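Local coordinates for protein alpha-fucosidase (PDB 2EAE) that hydrolyses alpha-1,2-linked L-fucose from glycans, this chain being the glycoside hydrolase family 95 catalytic piece of a longer bifidobacterial protein, at residues Q675-S680 against T720-G725. The protein carries 1 engineered substitution. Sequence-based numbering, arbitrary orientation.
With FUL (beta-L-fucopyranose), chain D; GLC (alpha-D-glucopyranose), chain B.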
ATOM      1  N   GLN A 675      17.548  16.724  -0.700  1.00 20.74           N
ATOM      2  CA  GLN A 675      17.004  15.442  -1.210  1.00 20.04           C
ATOM      3  C   GLN A 675      16.253  14.661  -0.157  1.00 19.83           C
ATOM      4  O   GLN A 675      16.272  13.426  -0.180  1.00 18.35           O
ATOM      5  CB  GLN A 675      18.120  14.525  -1.773  1.00 20.62           C
ATOM      6  CG  GLN A 675      19.039  15.229  -2.806  1.00 20.22           C
ATOM      7  CD  GLN A 675      18.272  15.766  -3.985  1.00 19.20           C
ATOM      8  OE1 GLN A 675      17.525  15.035  -4.650  1.00 21.66           O
ATOM      9  NE2 GLN A 675      18.422  17.062  -4.246  1.00 21.29           N
ATOM     10  N   HIS A 676      15.602  15.350   0.790  1.00 18.14           N
ATOM     11  CA  HIS A 676      14.884  14.571   1.791  1.00 18.92           C
ATOM     12  C   HIS A 676      13.901  13.602   1.098  1.00 18.22           C
ATOM     13  O   HIS A 676      13.190  13.995   0.180  1.00 18.69           O
ATOM     14  CB  HIS A 676      14.202  15.486   2.801  1.00 19.42           C
ATOM     15  CG  HIS A 676      13.604  14.744   3.948  1.00 19.81           C
ATOM     16  ND1 HIS A 676      14.342  13.934   4.783  1.00 17.47           N
ATOM     17  CD2 HIS A 676      12.325  14.671   4.377  1.00 18.68           C
ATOM     18  CE1 HIS A 676      13.536  13.382   5.673  1.00 18.98           C
ATOM     19  NE2 HIS A 676      12.311  13.844   5.465  1.00 19.30           N
ATOM     20  N   ARG A 677      13.894  12.362   1.551  1.00 18.04           N
ATOM     21  CA  ARG A 677      13.054  11.306   0.969  1.00 17.01           C
ATOM     22  C   ARG A 677      11.552  11.668   0.999  1.00 16.19           C
ATOM     23  O   ARG A 677      10.835  11.447   0.008  1.00 15.05           O
ATOM     24  CB  ARG A 677      13.321   9.968   1.654  1.00 17.75           C
ATOM     25  CG  ARG A 677      13.117   9.942   3.169  1.00 16.04           C
ATOM     26  CD  ARG A 677      13.806   8.752   3.823  1.00 17.26           C
ATOM     27  NE  ARG A 677      13.457   8.745   5.236  1.00 18.68           N
ATOM     28  CZ  ARG A 677      14.037   9.517   6.157  1.00 21.27           C
ATOM     29  NH1 ARG A 677      15.028  10.323   5.822  1.00 18.69           N
ATOM     30  NH2 ARG A 677      13.627   9.483   7.417  1.00 21.32           N
ATOM     31  N   HIS A 678      11.080  12.212   2.121  1.00 15.13           N
ATOM     32  CA  HIS A 678       9.689  12.638   2.220  1.00 15.61           C
ATOM     33  C   HIS A 678       9.480  13.932   1.451  1.00 15.86           C
ATOM     34  O   HIS A 678      10.378  14.793   1.357  1.00 16.35           O
ATOM     35  CB  HIS A 678       9.278  12.884   3.691  1.00 14.55           C
ATOM     36  CG  HIS A 678       9.205  11.627   4.497  1.00 14.58           C
ATOM     37  ND1 HIS A 678       8.035  10.919   4.655  1.00 17.36           N
ATOM     38  CD2 HIS A 678      10.169  10.928   5.143  1.00 15.48           C
ATOM     39  CE1 HIS A 678       8.282   9.839   5.381  1.00 15.80           C
ATOM     40  NE2 HIS A 678       9.576   9.820   5.676  1.00 16.55           N
ATOM     41  N   MET A 679       8.275  14.085   0.950  1.00 15.97           N
ATOM     42  CA  MET A 679       7.846  15.349   0.366  1.00 17.04           C
ATOM     43  C   MET A 679       6.486  15.664   1.004  1.00 17.84           C
ATOM     44  O   MET A 679       5.467  15.759   0.324  1.00 17.79           O
ATOM     45  CB  MET A 679       7.748  15.227  -1.160  1.00 17.53           C
ATOM     46  CG  MET A 679       9.107  14.805  -1.803  1.00 19.32           C
ATOM     47  SD  MET A 679       9.111  14.949  -3.597  1.00 20.86           S
ATOM     48  CE  MET A 679       7.629  13.994  -4.005  1.00 21.15           C
ATOM     49  N   SER A 680       6.488  15.840   2.323  1.00 17.05           N
ATOM     50  CA  SER A 680       5.236  15.924   3.099  1.00 16.97           C
ATOM     51  C   SER A 680       4.408  17.172   2.815  1.00 17.52           C
ATOM     52  O   SER A 680       3.179  17.207   3.072  1.00 18.93           O
ATOM     53  CB  SER A 680       5.560  15.790   4.582  1.00 16.62           C
ATOM     54  OG  SER A 680       6.078  14.472   4.819  1.00 17.73           O
ATOM     55  N   THR A 720      15.400   6.507  -1.787  1.00 18.28           N
ATOM     56  CA  THR A 720      14.820   5.199  -1.381  1.00 17.50           C
ATOM     57  C   THR A 720      13.765   4.798  -2.432  1.00 17.72           C
ATOM     58  O   THR A 720      13.226   5.662  -3.132  1.00 17.25           O
ATOM     59  CB  THR A 720      14.127   5.274  -0.022  1.00 19.22           C
ATOM     60  OG1 THR A 720      12.933   6.066  -0.153  1.00 18.16           O
ATOM     61  CG2 THR A 720      15.058   5.858   1.072  1.00 18.94           C
ATOM     62  N   GLY A 721      13.481   3.499  -2.537  1.00 16.95           N
ATOM     63  CA  GLY A 721      12.512   2.994  -3.540  1.00 17.27           C
ATOM     64  C   GLY A 721      11.151   3.642  -3.403  1.00 16.88           C
ATOM     65  O   GLY A 721      10.561   4.097  -4.390  1.00 17.56           O
ATOM     66  N   TRP A 722      10.652   3.739  -2.179  1.00 16.82           N
ATOM     67  CA  TRP A 722       9.357   4.381  -1.976  1.00 16.30           C
ATOM     68  C   TRP A 722       9.404   5.867  -2.336  1.00 16.65           C
ATOM     69  O   TRP A 722       8.440   6.413  -2.855  1.00 15.46           O
ATOM     70  CB  TRP A 722       8.805   4.156  -0.550  1.00 16.35           C
ATOM     71  CG  TRP A 722       9.526   4.933   0.588  1.00 17.58           C
ATOM     72  CD1 TRP A 722      10.424   4.420   1.476  1.00 17.32           C
ATOM     73  CD2 TRP A 722       9.368   6.318   0.930  1.00 17.16           C
ATOM     74  NE1 TRP A 722      10.857   5.395   2.337  1.00 16.73           N
ATOM     75  CE2 TRP A 722      10.217   6.575   2.039  1.00 18.27           C
ATOM     76  CE3 TRP A 722       8.580   7.363   0.424  1.00 14.90           C
ATOM     77  CZ2 TRP A 722      10.318   7.838   2.630  1.00 17.43           C
ATOM     78  CZ3 TRP A 722       8.685   8.638   0.998  1.00 16.69           C
ATOM     79  CH2 TRP A 722       9.548   8.872   2.097  1.00 16.74           C
ATOM     80  N   ALA A 723      10.522   6.523  -2.041  1.00 16.28           N
ATOM     81  CA  ALA A 723      10.643   7.962  -2.286  1.00 16.76           C
ATOM     82  C   ALA A 723      10.628   8.271  -3.785  1.00 17.70           C
ATOM     83  O   ALA A 723       9.990   9.258  -4.221  1.00 18.69           O
ATOM     84  CB  ALA A 723      11.895   8.517  -1.615  1.00 16.66           C
ATOM     85  N   ILE A 724      11.307   7.428  -4.564  1.00 18.18           N
ATOM     86  CA  ILE A 724      11.219   7.498  -6.020  1.00 18.86           C
ATOM     87  C   ILE A 724       9.766   7.265  -6.473  1.00 19.05           C
ATOM     88  O   ILE A 724       9.274   7.955  -7.364  1.00 18.23           O
ATOM     89  CB  ILE A 724      12.157   6.505  -6.680  1.00 19.33           C
ATOM     90  CG1 ILE A 724      13.604   6.781  -6.238  1.00 19.07           C
ATOM     91  CG2 ILE A 724      11.969   6.581  -8.199  1.00 20.50           C
ATOM     92  CD1 ILE A 724      14.696   5.812  -6.860  1.00 18.74           C
ATOM     93  N   GLY A 725       9.110   6.274  -5.869  1.00 19.15           N
ATOM     94  CA  GLY A 725       7.680   5.974  -6.153  1.00 19.04           C
ATOM     95  C   GLY A 725       6.743   7.166  -5.935  1.00 18.60           C
ATOM     96  O   GLY A 725       5.909   7.477  -6.788  1.00 18.27           O
TER
HETATM   97  C1  FUL D 900       9.500   6.325   7.414  0.70 23.78           C
HETATM   98  C2  FUL D 900      10.594   6.682   6.385  0.70 22.67           C
HETATM   99  O2  FUL D 900      11.217   7.931   6.762  0.70 21.05           O
HETATM  100  C3  FUL D 900      11.676   5.593   6.200  0.70 21.46           C
HETATM  101  O3  FUL D 900      12.389   5.834   4.966  0.70 20.45           O
HETATM  102  C4  FUL D 900      11.057   4.195   6.142  0.70 21.66           C
HETATM  103  O4  FUL D 900      10.272   4.178   4.944  0.70 19.05           O
HETATM  104  C5  FUL D 900      10.154   3.971   7.355  0.70 23.09           C
HETATM  105  C6  FUL D 900       9.446   2.616   7.341  0.70 22.86           C
HETATM  106  O5  FUL D 900       9.128   4.953   7.374  0.70 24.90           O
HETATM  107  O1  FUL D 900       8.268   7.034   7.176  0.70 24.06           O
HETATM  108  C1  GLC B   1      18.164   5.405  10.548  0.70 35.91           C
HETATM  109  C2  GLC B   1      17.499   4.475  11.578  0.70 33.48           C
HETATM  110  C3  GLC B   1      16.057   4.122  11.254  0.70 29.66           C
HETATM  111  C4  GLC B   1      15.298   5.362  10.822  0.70 27.61           C
HETATM  112  C5  GLC B   1      15.960   5.829   9.533  0.70 31.56           C
HETATM  113  C6  GLC B   1      15.226   7.023   8.950  0.70 32.54           C
HETATM  114  O1  GLC B   1      18.915   4.679   9.598  0.70 41.25           O
HETATM  115  O2  GLC B   1      18.176   3.248  11.717  0.70 32.14           O
HETATM  116  O3  GLC B   1      15.525   3.601  12.438  0.70 29.61           O
HETATM  117  O4  GLC B   1      13.933   5.063  10.597  0.70 19.79           O
HETATM  118  O5  GLC B   1      17.278   6.261   9.825  0.70 36.39           O
HETATM  119  O6  GLC B   1      15.585   8.139   9.743  0.70 32.79           O
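Trp722 meets His678 in a T-shaped (edge-to-face) stack. The six-membered ring of the indole directs its CH2 atom over the centre of the imidazole face, and the two planes stand at 57°. Trp722 CH2 comes within 3.6 Å of His678 ND1.

Aliphatic packing extends the contact. The first methylenes of Arg677 lie against the same end of the indole, with CG 3.5 Å from Trp722 CZ2. Ala723 CB touches Arg677 CB and the Arg677 carbonyl oxygen. No hydrogen bond joins 675-680 to 720-725. Arg727, further along helix 721-733, binds the carbonyl oxygens of His676 and Arg677.

At the start of this helix Thr720 is the N-cap, its OG1 accepting from Ala723 N at 3.1 Å. The same OG1 sits above one face of the indole, toward its rim. With chi1 at 72°, Trp722 CG lies between its backbone N and carbonyl carbon, and the indole turns back over the cap.

The polar ends converge on beta-L-fucopyranose. Its O2 receives three bonds: from His678 NE2 at 2.7 Å, nearly straight at 163°, and from Arg677 NE and NH2. Trp722 NE1 donates to fucose O3 at 3.1 Å, and Arg677 NE adds a weak bond there. His760 also binds the sugar. Arg677 NH2 reaches the glucose C6 at 3.3 Å.

An alanine in place of Trp722 would probably leave fucose O3 without its indole donor and open a gap against the His678 face and the Arg677 methylenes. The loop and the helix start together line one side of the fucose pocket, where the ring and methylene contacts probably help to hold the donors to fucose O2 and O3.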